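Local coordinates for protein 1,4-dihydroxy-6-naphtoate synthase (PDB 1ZBM) that probably converts cyclic dehypoxanthine futalosine into 1,4-dihydroxy-6-naphthoate, a step in the biosynthesis of menaquinone, at residues H16-D21 / H42-I47; D21-F26 / I219-K224; D87-V92 / A238-N243; I151-I156 / Y225-D230. All blocks are in the same frame, centred on the assembly; numbering follows the deposited sequence.

Contacts 2 and 4 are the buried pair and contacts 1 and 3 partly so, with 1, 3 and 4 on the side of the cleft between the two sheets. Contacts 1 and 2 both draw on helix 20-30 and share D21: contact 1 joins neighbouring strand ends through backbone bonds, whereas contact 2 sets that helix against helix 215-222 by apolar packing alone. Contacts 3 and 4 bring loops next to strands 92-95 and 147-150 of the second sheet against the chain round helix 231-241, contact 3 with a tyrosine under a selenomethionine, contact 4 with a bidentate salt bridge. R227 (contact 4) reaches D19 and P18 of contact 1; Y241 (contact 3) bonds Q155 of contact 4.

Contact 1 (H16-D21 / H42-I47); sequences HTPDAD and HVIEDI
The imidazoles of H16 and H42 come edge to edge closer than they should, and the H42 ring is probably turned over, so the detail of that pair is doubtful. The H16 ring is better placed by F26 of helix 20-30, with which it stacks, and by D22, which holds its ND1. CG of H16 sits between its backbone N and carbonyl carbon (chi1 38°), which puts ND1 within reach of D22. The backbones meet where the strands end: H16 N donates to V43 O at 3.0 Å, and H16 O accepts from E45 N at 2.9 Å, the two bonds of a single parallel bridge between H16 and I44. Further on, the chain turns at P18, the centre of an inverse gamma turn, and the contact passes to side chains. Those of P18 and I44 run past each other in opposite directions, with P18 CG at 3.2 Å from I44 CG2, a tight fit. T17 sends its methyl rather than its hydroxyl across: T17 CG2 lies 3.3 Å from E45 O and 3.9 Å from I47 CB. A water bonded to D19 OD2 (2.7 Å) also accepts from I47 N, joining D19 to the start of helix 47-53; D19 is gripped by R227 as well. D46 caps the next helix through E48 N. The I47 side chain is about 4 Å from that of H152, the predicted proton acceptor. These strand ends of a beta-alpha-beta crossover, strand 11-16, helix 20-30 and strand 39-44, are consistent with the ligand cleft of periplasmic-binding-protein folds, to whose clan this family belongs.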
loop_
_atom_site.group_PDB
_atom_site.type_symbol
_atom_site.label_atom_id
_atom_site.label_comp_id
_atom_site.label_asym_id
_atom_site.label_seq_id
_atom_site.Cartn_x
_atom_site.Cartn_y
_atom_site.Cartn_z
ATOM N N HIS A 16 -9.208 0.253 -6.084
ATOM C CA HIS A 16 -7.794 0.414 -5.872
ATOM C C HIS A 16 -7.463 1.901 -5.797
ATOM O O HIS A 16 -8.367 2.747 -5.816
ATOM C CB HIS A 16 -6.967 -0.322 -6.939
ATOM C CG HIS A 16 -7.537 -0.268 -8.321
ATOM N ND1 HIS A 16 -6.912 0.402 -9.353
ATOM C CD2 HIS A 16 -8.622 -0.864 -8.861
ATOM C CE1 HIS A 16 -7.591 0.210 -10.468
ATOM N NE2 HIS A 16 -8.633 -0.554 -10.199
ATOM N N THR A 17 -6.176 2.213 -5.720
ATOM C CA THR A 17 -5.723 3.583 -5.520
ATOM C C THR A 17 -5.150 4.413 -6.659
ATOM O O THR A 17 -4.598 3.882 -7.618
ATOM C CB THR A 17 -4.689 3.600 -4.391
ATOM O OG1 THR A 17 -3.539 2.828 -4.779
ATOM C CG2 THR A 17 -5.290 3.006 -3.134
ATOM N N PRO A 18 -5.267 5.749 -6.548
ATOM C CA PRO A 18 -4.763 6.687 -7.558
ATOM C C PRO A 18 -3.252 6.831 -7.397
ATOM O O PRO A 18 -2.754 7.914 -7.107
ATOM C CB PRO A 18 -5.488 7.997 -7.229
ATOM C CG PRO A 18 -6.563 7.610 -6.217
ATOM C CD PRO A 18 -5.951 6.478 -5.466
ATOM N N ASP A 19 -2.534 5.724 -7.547
ATOM C CA ASP A 19 -1.085 5.739 -7.426
ATOM C C ASP A 19 -0.466 5.024 -8.621
ATOM O O ASP A 19 -1.042 4.074 -9.164
ATOM C CB ASP A 19 -0.640 5.060 -6.128
ATOM C CG ASP A 19 -1.216 5.727 -4.890
ATOM O OD1 ASP A 19 -1.035 6.952 -4.730
ATOM O OD2 ASP A 19 -1.843 5.026 -4.074
ATOM N N ALA A 20 0.712 5.491 -9.020
ATOM C CA ALA A 20 1.437 4.931 -10.155
ATOM C C ALA A 20 1.604 3.421 -10.040
ATOM O O ALA A 20 1.198 2.675 -10.932
ATOM C CB ALA A 20 2.802 5.600 -10.268
ATOM N N ASP A 21 2.198 2.973 -8.939
ATOM C CA ASP A 21 2.414 1.549 -8.741
ATOM C C ASP A 21 1.115 0.773 -8.952
ATOM O O ASP A 21 1.120 -0.318 -9.523
ATOM C CB ASP A 21 2.972 1.292 -7.338
ATOM C CG ASP A 21 2.027 1.746 -6.244
ATOM O OD1 ASP A 21 1.515 0.877 -5.514
ATOM O OD2 ASP A 21 1.788 2.964 -6.123
ATOM N N HIS A 42 -14.267 -0.583 -12.057
ATOM C CA HIS A 42 -13.203 -0.034 -11.243
ATOM C C HIS A 42 -13.614 1.220 -10.495
ATOM O O HIS A 42 -14.318 2.088 -11.026
ATOM C CB HIS A 42 -11.976 0.294 -12.098
ATOM C CG HIS A 42 -11.284 -0.907 -12.656
ATOM N ND1 HIS A 42 -11.614 -1.460 -13.875
ATOM C CD2 HIS A 42 -10.299 -1.681 -12.145
ATOM C CE1 HIS A 42 -10.862 -2.523 -14.089
ATOM N NE2 HIS A 42 -10.055 -2.680 -13.054
ATOM N N VAL A 43 -13.138 1.295 -9.258
ATOM C CA VAL A 43 -13.386 2.408 -8.368
ATOM C C VAL A 43 -12.029 2.783 -7.805
ATOM O O VAL A 43 -11.380 1.964 -7.154
ATOM C CB VAL A 43 -14.331 1.998 -7.214
ATOM C CG1 VAL A 43 -14.589 3.194 -6.314
ATOM C CG2 VAL A 43 -15.666 1.467 -7.788
ATOM N N ILE A 44 -11.600 4.014 -8.071
ATOM C CA ILE A 44 -10.303 4.523 -7.615
ATOM C C ILE A 44 -10.477 5.516 -6.477
ATOM O O ILE A 44 -11.141 6.535 -6.636
ATOM C CB ILE A 44 -9.552 5.243 -8.766
ATOM C CG1 ILE A 44 -9.424 4.301 -9.956
ATOM C CG2 ILE A 44 -8.196 5.755 -8.293
ATOM C CD1 ILE A 44 -10.628 4.345 -10.834
ATOM N N GLU A 45 -9.863 5.220 -5.340
ATOM C CA GLU A 45 -9.961 6.081 -4.176
ATOM C C GLU A 45 -8.714 5.918 -3.314
ATOM O O GLU A 45 -8.023 4.901 -3.396
ATOM C CB GLU A 45 -11.207 5.721 -3.372
ATOM C CG GLU A 45 -12.504 6.235 -3.962
ATOM C CD GLU A 45 -13.712 5.681 -3.234
ATOM O OE1 GLU A 45 -14.811 6.264 -3.350
ATOM O OE2 GLU A 45 -13.564 4.647 -2.545
ATOM N N ASP A 46 -8.423 6.929 -2.498
ATOM C CA ASP A 46 -7.260 6.902 -1.622
ATOM C C ASP A 46 -7.300 5.702 -0.683
ATOM O O ASP A 46 -8.355 5.314 -0.168
ATOM C CB ASP A 46 -7.170 8.219 -0.831
ATOM C CG ASP A 46 -5.985 8.258 0.121
ATOM O OD1 ASP A 46 -6.118 7.745 1.254
ATOM O OD2 ASP A 46 -4.916 8.792 -0.264
ATOM N N ILE A 47 -6.124 5.125 -0.468
ATOM C CA ILE A 47 -5.958 3.943 0.378
ATOM C C ILE A 47 -6.636 4.062 1.752
ATOM O O ILE A 47 -7.217 3.094 2.249
ATOM C CB ILE A 47 -4.444 3.623 0.573
ATOM C CG1 ILE A 47 -4.278 2.320 1.328
ATOM C CG2 ILE A 47 -3.756 4.757 1.305
ATOM C CD1 ILE A 47 -4.766 1.115 0.546
HETATM O O HOH W 1 -3.526 6.070 -2.246
HETATM O O HOH W 2 -3.539 8.555 -3.003
#

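Contact 2 (D21-F26 / I219-K224); sequences DDAFMF and IEYAMK
F24 holds CG anti to its backbone N (chi1 -178°), and this sends the phenyl ring out along the start of I219-K224, edge first. CD1 of F24 comes to 3.6 Å from I219 N, with I219 CA also near the ring plane, while the I219 side chain crosses at a slant and brings its CG1 to 4.1 Å from F24 CD1. One residue back in the same helix, A23 points toward the neighbouring helix. Its CB rests 3.6 Å from A222 CA. The CA atoms of A23 and A222 are 4.8 Å apart. This is close helix-to-helix packing through a pair of alanines, between helix 20-30, which follows strand 11-16, and helix 215-222, met almost 200 residues later; it is held by van der Waals contact. A222 CB also sits against the F24 backbone, 3.8 Å from F24 N. With an alanine in place of F24, the backbone N and CA of I219 and the side chains of A211 and A238 would probably lose the ring they pack on, leaving a gap among the helices. On the other flank Y221 brings CE2 to 4.3 Å from A23 CB. K224 lays its CD over one face of the Y221 ring, and H31 meets that ring edge-to-face.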
loop_
_atom_site.group_PDB
_atom_site.type_symbol
_atom_site.label_atom_id
_atom_site.label_comp_id
_atom_site.label_asym_id
_atom_site.label_seq_id
_atom_site.Cartn_x
_atom_site.Cartn_y
_atom_site.Cartn_z
ATOM N N ASP A 21 2.198 2.973 -8.939
ATOM C CA ASP A 21 2.414 1.549 -8.741
ATOM C C ASP A 21 1.115 0.773 -8.952
ATOM O O ASP A 21 1.120 -0.318 -9.523
ATOM C CB ASP A 21 2.972 1.292 -7.338
ATOM C CG ASP A 21 2.027 1.746 -6.244
ATOM O OD1 ASP A 21 1.515 0.877 -5.514
ATOM O OD2 ASP A 21 1.788 2.964 -6.123
ATOM N N ASP A 22 -0.001 1.347 -8.511
ATOM C CA ASP A 22 -1.299 0.694 -8.660
ATOM C C ASP A 22 -1.798 0.695 -10.109
ATOM O O ASP A 22 -2.185 -0.346 -10.632
ATOM C CB ASP A 22 -2.330 1.361 -7.748
ATOM C CG ASP A 22 -3.663 0.677 -7.793
ATOM O OD1 ASP A 22 -4.342 0.745 -8.847
ATOM O OD2 ASP A 22 -4.047 0.059 -6.777
ATOM N N ALA A 23 -1.791 1.858 -10.753
ATOM C CA ALA A 23 -2.236 1.962 -12.138
ATOM C C ALA A 23 -1.385 1.027 -12.994
ATOM O O ALA A 23 -1.875 0.386 -13.927
ATOM C CB ALA A 23 -2.086 3.407 -12.628
ATOM N N PHE A 24 -0.100 0.968 -12.658
ATOM C CA PHE A 24 0.875 0.128 -13.341
ATOM C C PHE A 24 0.397 -1.327 -13.295
ATOM O O PHE A 24 0.204 -1.961 -14.332
ATOM C CB PHE A 24 2.233 0.288 -12.641
ATOM C CG PHE A 24 3.353 -0.492 -13.269
ATOM C CD1 PHE A 24 3.956 -0.055 -14.446
ATOM C CD2 PHE A 24 3.795 -1.674 -12.690
ATOM C CE1 PHE A 24 5.006 -0.780 -15.032
ATOM C CE2 PHE A 24 4.841 -2.408 -13.264
ATOM C CZ PHE A 24 5.442 -1.961 -14.445
HETATM N N MSE A 25 0.188 -1.828 -12.081
HETATM C CA MSE A 25 -0.279 -3.187 -11.842
HETATM C C MSE A 25 -1.612 -3.482 -12.546
HETATM O O MSE A 25 -1.786 -4.548 -13.155
HETATM C CB MSE A 25 -0.424 -3.402 -10.331
HETATM C CG MSE A 25 -0.810 -4.802 -9.901
HETATM SE SE MSE A 25 -1.288 -4.844 -7.997
HETATM C CE MSE A 25 0.259 -3.883 -7.303
ATOM N N PHE A 26 -2.544 -2.532 -12.488
ATOM C CA PHE A 26 -3.867 -2.714 -13.107
ATOM C C PHE A 26 -4.011 -2.298 -14.569
ATOM O O PHE A 26 -5.083 -2.468 -15.148
ATOM C CB PHE A 26 -4.948 -1.973 -12.313
ATOM C CG PHE A 26 -5.365 -2.668 -11.051
ATOM C CD1 PHE A 26 -4.748 -2.377 -9.847
ATOM C CD2 PHE A 26 -6.410 -3.583 -11.061
ATOM C CE1 PHE A 26 -5.169 -2.983 -8.664
ATOM C CE2 PHE A 26 -6.843 -4.200 -9.888
ATOM C CZ PHE A 26 -6.224 -3.896 -8.688
ATOM N N ILE A 219 3.612 1.710 -17.581
ATOM C CA ILE A 219 4.017 2.906 -16.857
ATOM C C ILE A 219 3.511 4.175 -17.539
ATOM O O ILE A 219 3.279 5.193 -16.888
ATOM C CB ILE A 219 5.558 2.967 -16.746
ATOM C CG1 ILE A 219 5.970 3.394 -15.335
ATOM C CG2 ILE A 219 6.138 3.924 -17.801
ATOM C CD1 ILE A 219 5.498 4.750 -14.932
ATOM N N GLU A 220 3.343 4.114 -18.856
ATOM C CA GLU A 220 2.876 5.265 -19.628
ATOM C C GLU A 220 1.522 5.753 -19.121
ATOM O O GLU A 220 1.330 6.940 -18.873
ATOM C CB GLU A 220 2.755 4.897 -21.107
ATOM C CG GLU A 220 2.471 6.089 -22.012
ATOM C CD GLU A 220 3.587 7.114 -21.967
ATOM O OE1 GLU A 220 4.769 6.722 -22.148
ATOM O OE2 GLU A 220 3.292 8.316 -21.746
ATOM N N TYR A 221 0.581 4.829 -18.986
ATOM C CA TYR A 221 -0.741 5.179 -18.500
ATOM C C TYR A 221 -0.661 5.573 -17.021
ATOM O O TYR A 221 -1.300 6.530 -16.588
ATOM C CB TYR A 221 -1.684 3.993 -18.661
ATOM C CG TYR A 221 -3.022 4.188 -17.991
ATOM C CD1 TYR A 221 -3.985 5.032 -18.544
ATOM C CD2 TYR A 221 -3.317 3.545 -16.790
ATOM C CE1 TYR A 221 -5.213 5.234 -17.920
ATOM C CE2 TYR A 221 -4.542 3.736 -16.152
ATOM C CZ TYR A 221 -5.485 4.583 -16.721
ATOM O OH TYR A 221 -6.694 4.792 -16.103
ATOM N N ALA A 222 0.135 4.831 -16.258
ATOM C CA ALA A 222 0.295 5.070 -14.831
ATOM C C ALA A 222 0.748 6.481 -14.525
ATOM O O ALA A 222 0.525 6.993 -13.424
ATOM C CB ALA A 222 1.294 4.076 -14.245
HETATM N N MSE A 223 1.398 7.110 -15.496
HETATM C CA MSE A 223 1.891 8.465 -15.314
HETATM C C MSE A 223 0.809 9.418 -14.806
HETATM O O MSE A 223 1.115 10.399 -14.131
HETATM C CB MSE A 223 2.491 8.989 -16.629
HETATM C CG MSE A 223 3.775 8.271 -17.061
HETATM SE SE MSE A 223 5.182 8.336 -15.719
HETATM C CE MSE A 223 5.518 10.238 -15.710
ATOM N N LYS A 224 -0.455 9.141 -15.108
ATOM C CA LYS A 224 -1.517 10.031 -14.632
ATOM C C LYS A 224 -1.491 10.200 -13.101
ATOM O O LYS A 224 -2.094 11.129 -12.560
ATOM C CB LYS A 224 -2.889 9.528 -15.076
ATOM C CG LYS A 224 -3.216 8.150 -14.583
ATOM C CD LYS A 224 -4.461 7.626 -15.240
ATOM C CE LYS A 224 -5.660 8.483 -14.909
ATOM N NZ LYS A 224 -6.872 7.762 -15.359
#

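Contact 3 (D87-V92 / A238-N243); sequences DGYGPV and AMMYVN
CB of Y89 lies 3.9 Å from CE of M240, which is modelled as selenomethionine. CG, next along, takes the position between backbone N and carbonyl carbon (chi1 50°), which aims the ring at the chain 238-243 and leaves M240 CE 3.6 Å from Y89 CG. That methyl sits over one face of the ring, displaced toward the rim, in a CH-pi contact; the selenium stands farther above the same face, 5.0 Å from the centroid of the Y89 ring, making a Met-aromatic contact. The opposite face is backed by D87 N. Next, CD1 passes the hydroxyl of Y241, and Y89 CE1 lies 4.0 Å from Y241 CE1: the edge of Y89 is turned to the face of Y241 in a T-shaped pair, planes at 84°. Residues 87-91 link strand 76-86 of one sheet to strand 92-95 of the other, so Y89 sits on a connection between the two lobes, as in the hinge of periplasmic-binding-protein folds, and ties it to the end region of helix 231-241. At the tip, Y89 OH donates to M240 O at 2.6 Å, in the carbonyl plane and on a lone pair. A water gives a second bond to Y89 OH (2.8 Å) and accepts from N243 ND2. Glycine follows Y89, and there Y241 OH comes within 3.2 Å of G90 CA; that hydroxyl is itself bonded to Q155. The P91 side chain lies about 4 Å from that of A115, a predicted substrate-binding residue.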
loop_
_atom_site.group_PDB
_atom_site.type_symbol
_atom_site.label_atom_id
_atom_site.label_comp_id
_atom_site.label_asym_id
_atom_site.label_seq_id
_atom_site.Cartn_x
_atom_site.Cartn_y
_atom_site.Cartn_z
ATOM N N ASP A 87 11.156 -4.574 0.673
ATOM C CA ASP A 87 12.239 -5.522 0.906
ATOM C C ASP A 87 13.539 -4.727 0.804
ATOM O O ASP A 87 14.154 -4.668 -0.257
ATOM C CB ASP A 87 12.190 -6.632 -0.158
ATOM C CG ASP A 87 12.963 -7.882 0.246
ATOM O OD1 ASP A 87 13.349 -7.999 1.430
ATOM O OD2 ASP A 87 13.168 -8.757 -0.623
ATOM N N GLY A 88 13.940 -4.107 1.912
ATOM C CA GLY A 88 15.147 -3.299 1.916
ATOM C C GLY A 88 14.785 -1.827 1.775
ATOM O O GLY A 88 15.653 -0.954 1.693
ATOM N N TYR A 89 13.480 -1.571 1.752
ATOM C CA TYR A 89 12.915 -0.230 1.617
ATOM C C TYR A 89 11.454 -0.233 2.049
ATOM O O TYR A 89 10.838 -1.293 2.164
ATOM C CB TYR A 89 12.981 0.220 0.165
ATOM C CG TYR A 89 12.434 -0.812 -0.803
ATOM C CD1 TYR A 89 11.067 -1.122 -0.851
ATOM C CD2 TYR A 89 13.290 -1.466 -1.691
ATOM C CE1 TYR A 89 10.577 -2.054 -1.772
ATOM C CE2 TYR A 89 12.813 -2.394 -2.603
ATOM C CZ TYR A 89 11.467 -2.682 -2.645
ATOM O OH TYR A 89 11.015 -3.584 -3.572
ATOM N N GLY A 90 10.903 0.963 2.252
ATOM C CA GLY A 90 9.516 1.105 2.663
ATOM C C GLY A 90 9.192 2.519 3.134
ATOM O O GLY A 90 9.920 3.452 2.793
ATOM N N PRO A 91 8.108 2.718 3.909
ATOM C CA PRO A 91 7.763 4.063 4.384
ATOM C C PRO A 91 8.812 4.667 5.303
ATOM O O PRO A 91 9.616 3.958 5.905
ATOM C CB PRO A 91 6.424 3.852 5.089
ATOM C CG PRO A 91 6.504 2.425 5.550
ATOM C CD PRO A 91 7.092 1.743 4.339
ATOM N N VAL A 92 8.809 5.985 5.407
ATOM C CA VAL A 92 9.771 6.646 6.264
ATOM C C VAL A 92 9.169 7.896 6.867
ATOM O O VAL A 92 8.113 8.356 6.445
ATOM C CB VAL A 92 11.029 7.042 5.468
ATOM C CG1 VAL A 92 11.764 5.797 4.970
ATOM C CG2 VAL A 92 10.631 7.923 4.292
ATOM N N ALA A 238 7.191 1.857 -9.144
ATOM C CA ALA A 238 6.230 0.809 -9.440
ATOM C C ALA A 238 6.882 -0.564 -9.325
ATOM O O ALA A 238 6.299 -1.477 -8.750
ATOM C CB ALA A 238 5.659 1.004 -10.840
HETATM N N MSE A 239 8.088 -0.708 -9.868
HETATM C CA MSE A 239 8.790 -1.983 -9.821
HETATM C C MSE A 239 9.168 -2.382 -8.390
HETATM O O MSE A 239 9.409 -3.561 -8.110
HETATM C CB MSE A 239 10.038 -1.930 -10.707
HETATM C CG MSE A 239 10.039 -2.949 -11.844
HETATM SE SE MSE A 239 9.864 -2.195 -13.639
HETATM C CE MSE A 239 11.585 -1.300 -13.753
HETATM N N MSE A 240 9.212 -1.398 -7.495
HETATM C CA MSE A 240 9.534 -1.624 -6.084
HETATM C C MSE A 240 8.388 -2.324 -5.354
HETATM O O MSE A 240 8.618 -3.107 -4.434
HETATM C CB MSE A 240 9.815 -0.294 -5.373
HETATM C CG MSE A 240 11.242 0.234 -5.533
HETATM SE SE MSE A 240 11.469 2.070 -4.930
HETATM C CE MSE A 240 11.428 1.840 -3.010
ATOM N N TYR A 241 7.156 -2.034 -5.766
ATOM C CA TYR A 241 5.989 -2.618 -5.125
ATOM C C TYR A 241 5.103 -3.465 -6.031
ATOM O O TYR A 241 3.977 -3.807 -5.669
ATOM C CB TYR A 241 5.171 -1.509 -4.464
ATOM C CG TYR A 241 5.886 -0.871 -3.293
ATOM C CD1 TYR A 241 6.133 -1.596 -2.125
ATOM C CD2 TYR A 241 6.345 0.444 -3.360
ATOM C CE1 TYR A 241 6.823 -1.026 -1.055
ATOM C CE2 TYR A 241 7.036 1.021 -2.297
ATOM C CZ TYR A 241 7.271 0.281 -1.150
ATOM O OH TYR A 241 7.964 0.845 -0.110
ATOM N N VAL A 242 5.606 -3.790 -7.215
ATOM C CA VAL A 242 4.875 -4.627 -8.168
ATOM C C VAL A 242 5.893 -5.607 -8.753
ATOM O O VAL A 242 6.469 -5.354 -9.809
ATOM C CB VAL A 242 4.258 -3.791 -9.330
ATOM C CG1 VAL A 242 3.492 -4.708 -10.276
ATOM C CG2 VAL A 242 3.345 -2.708 -8.787
ATOM N N ASN A 243 6.115 -6.716 -8.050
ATOM C CA ASN A 243 7.071 -7.740 -8.477
ATOM C C ASN A 243 6.621 -9.135 -8.054
ATOM O O ASN A 243 5.426 -9.388 -7.930
ATOM C CB ASN A 243 8.445 -7.453 -7.880
ATOM C CG ASN A 243 8.359 -7.017 -6.432
ATOM O OD1 ASN A 243 7.453 -7.431 -5.695
ATOM N ND2 ASN A 243 9.304 -6.185 -6.008
HETATM O O HOH W 3 9.891 -6.099 -2.931
#

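Contact 4 (I151-I156 / Y225-D230); sequences IHEGQI and YSRGLD
E153 and R227 cross at about a right angle, yet their flat ends are turned only 31° from each other, and the guanidinium grips the carboxylate side-on. R227 NE donates to E153 OE1 at 2.8 Å, nearly straight at 167°, arriving on the syn side but somewhat out of the carboxylate plane; R227 NH2 reaches the syn lone pair of E153 OE2 at 3.1 Å. The glutamate bends at chi2 (-79°) to bring its carboxylate there, and L229 packs against the stem, CD1 at 3.5 Å from E153 CB. R227 follows S226 into a type I' turn that ends at L229. The bridge joins the loop after strand 147-150 to the one between helices 215-222 and 231-241, spanning the two lobes beside the predicted active site. H152, the predicted proton acceptor, has R227 NH2 slanting past its ring, 4.2 Å from H152 CG. R227 NH2 also makes a salt bridge to D19, NH1 bonds P18 O, and Y225 O lies over the guanidinium centre. An alanine here for E153 removes CG and the carboxylate, which would probably leave R227 NE without its charge partner and L229 CD1 with CB alone to rest on. A water joins E153 OE2 to Y225 O.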
loop_
_atom_site.group_PDB
_atom_site.type_symbol
_atom_site.label_atom_id
_atom_site.label_comp_id
_atom_site.label_asym_id
_atom_site.label_seq_id
_atom_site.Cartn_x
_atom_site.Cartn_y
_atom_site.Cartn_z
ATOM N N ILE A 151 4.069 7.370 2.780
ATOM C CA ILE A 151 3.810 6.001 2.363
ATOM C C ILE A 151 3.808 5.816 0.852
ATOM O O ILE A 151 3.806 4.685 0.356
ATOM C CB ILE A 151 2.459 5.493 2.926
ATOM C CG1 ILE A 151 1.293 6.170 2.197
ATOM C CG2 ILE A 151 2.378 5.808 4.407
ATOM C CD1 ILE A 151 -0.069 5.679 2.646
ATOM N N HIS A 152 3.808 6.919 0.114
ATOM C CA HIS A 152 3.802 6.833 -1.346
ATOM C C HIS A 152 5.164 7.188 -1.934
ATOM O O HIS A 152 6.187 6.921 -1.312
ATOM C CB HIS A 152 2.702 7.724 -1.922
ATOM C CG HIS A 152 1.323 7.307 -1.509
ATOM N ND1 HIS A 152 0.759 6.110 -1.899
ATOM C CD2 HIS A 152 0.414 7.905 -0.702
ATOM C CE1 HIS A 152 -0.437 5.989 -1.347
ATOM N NE2 HIS A 152 -0.670 7.065 -0.616
ATOM N N GLU A 153 5.185 7.794 -3.117
ATOM C CA GLU A 153 6.451 8.098 -3.768
ATOM C C GLU A 153 7.349 9.083 -3.026
ATOM O O GLU A 153 8.468 9.369 -3.464
ATOM C CB GLU A 153 6.236 8.571 -5.220
ATOM C CG GLU A 153 5.604 9.951 -5.375
ATOM C CD GLU A 153 4.105 9.951 -5.171
ATOM O OE1 GLU A 153 3.506 11.048 -5.257
ATOM O OE2 GLU A 153 3.524 8.865 -4.937
ATOM N N GLY A 154 6.871 9.598 -1.899
ATOM C CA GLY A 154 7.674 10.530 -1.127
ATOM C C GLY A 154 8.922 9.837 -0.608
ATOM O O GLY A 154 9.993 10.439 -0.545
ATOM N N GLN A 155 8.776 8.560 -0.247
ATOM C CA GLN A 155 9.878 7.757 0.276
ATOM C C GLN A 155 11.128 7.741 -0.609
ATOM O O GLN A 155 12.214 7.419 -0.132
ATOM C CB GLN A 155 9.407 6.316 0.556
ATOM C CG GLN A 155 8.714 5.619 -0.617
ATOM C CD GLN A 155 8.246 4.190 -0.303
ATOM O OE1 GLN A 155 9.045 3.253 -0.256
ATOM N NE2 GLN A 155 6.943 4.029 -0.086
ATOM N N ILE A 156 10.989 8.080 -1.889
ATOM C CA ILE A 156 12.151 8.109 -2.779
ATOM C C ILE A 156 12.348 9.464 -3.440
ATOM O O ILE A 156 13.116 9.575 -4.396
ATOM C CB ILE A 156 12.054 7.074 -3.928
ATOM C CG1 ILE A 156 10.926 7.477 -4.888
ATOM C CG2 ILE A 156 11.863 5.662 -3.353
ATOM C CD1 ILE A 156 10.821 6.597 -6.114
ATOM N N TYR A 225 -0.785 9.310 -12.414
ATOM C CA TYR A 225 -0.676 9.385 -10.964
ATOM C C TYR A 225 0.773 9.537 -10.516
ATOM O O TYR A 225 1.078 9.385 -9.334
ATOM C CB TYR A 225 -1.278 8.138 -10.316
ATOM C CG TYR A 225 -2.740 7.929 -10.626
ATOM C CD1 TYR A 225 -3.676 8.932 -10.383
ATOM C CD2 TYR A 225 -3.195 6.725 -11.155
ATOM C CE1 TYR A 225 -5.027 8.736 -10.661
ATOM C CE2 TYR A 225 -4.545 6.526 -11.433
ATOM C CZ TYR A 225 -5.450 7.538 -11.181
ATOM O OH TYR A 225 -6.787 7.347 -11.442
ATOM N N SER A 226 1.662 9.838 -11.462
ATOM C CA SER A 226 3.091 9.989 -11.172
ATOM C C SER A 226 3.411 11.100 -10.181
ATOM O O SER A 226 4.429 11.049 -9.489
ATOM C CB SER A 226 3.863 10.240 -12.465
ATOM O OG SER A 226 3.372 11.392 -13.123
ATOM N N ARG A 227 2.561 12.118 -10.127
ATOM C CA ARG A 227 2.781 13.214 -9.191
ATOM C C ARG A 227 4.137 13.907 -9.391
ATOM O O ARG A 227 4.889 14.082 -8.433
ATOM C CB ARG A 227 2.685 12.682 -7.755
ATOM C CG ARG A 227 1.600 13.329 -6.898
ATOM C CD ARG A 227 0.398 12.399 -6.677
ATOM N NE ARG A 227 0.779 11.179 -5.975
ATOM C CZ ARG A 227 -0.011 10.120 -5.819
ATOM N NH1 ARG A 227 -1.242 10.128 -6.315
ATOM N NH2 ARG A 227 0.442 9.040 -5.188
ATOM N N GLY A 228 4.446 14.291 -10.629
ATOM C CA GLY A 228 5.700 14.981 -10.904
ATOM C C GLY A 228 6.908 14.101 -11.189
ATOM O O GLY A 228 7.907 14.568 -11.735
ATOM N N LEU A 229 6.825 12.830 -10.814
ATOM C CA LEU A 229 7.911 11.897 -11.048
ATOM C C LEU A 229 8.122 11.713 -12.537
ATOM O O LEU A 229 7.158 11.627 -13.297
ATOM C CB LEU A 229 7.583 10.529 -10.454
ATOM C CG LEU A 229 7.477 10.365 -8.943
ATOM C CD1 LEU A 229 6.863 9.003 -8.617
ATOM C CD2 LEU A 229 8.860 10.494 -8.327
ATOM N N ASP A 230 9.386 11.649 -12.949
ATOM C CA ASP A 230 9.727 11.425 -14.345
ATOM C C ASP A 230 9.477 9.942 -14.607
ATOM O O ASP A 230 9.211 9.181 -13.671
ATOM C CB ASP A 230 11.191 11.791 -14.579
ATOM C CG ASP A 230 12.077 11.419 -13.403
ATOM O OD1 ASP A 230 12.525 10.255 -13.323
ATOM O OD2 ASP A 230 12.318 12.293 -12.544
HETATM O O HOH W 4 2.341 7.470 -7.372
#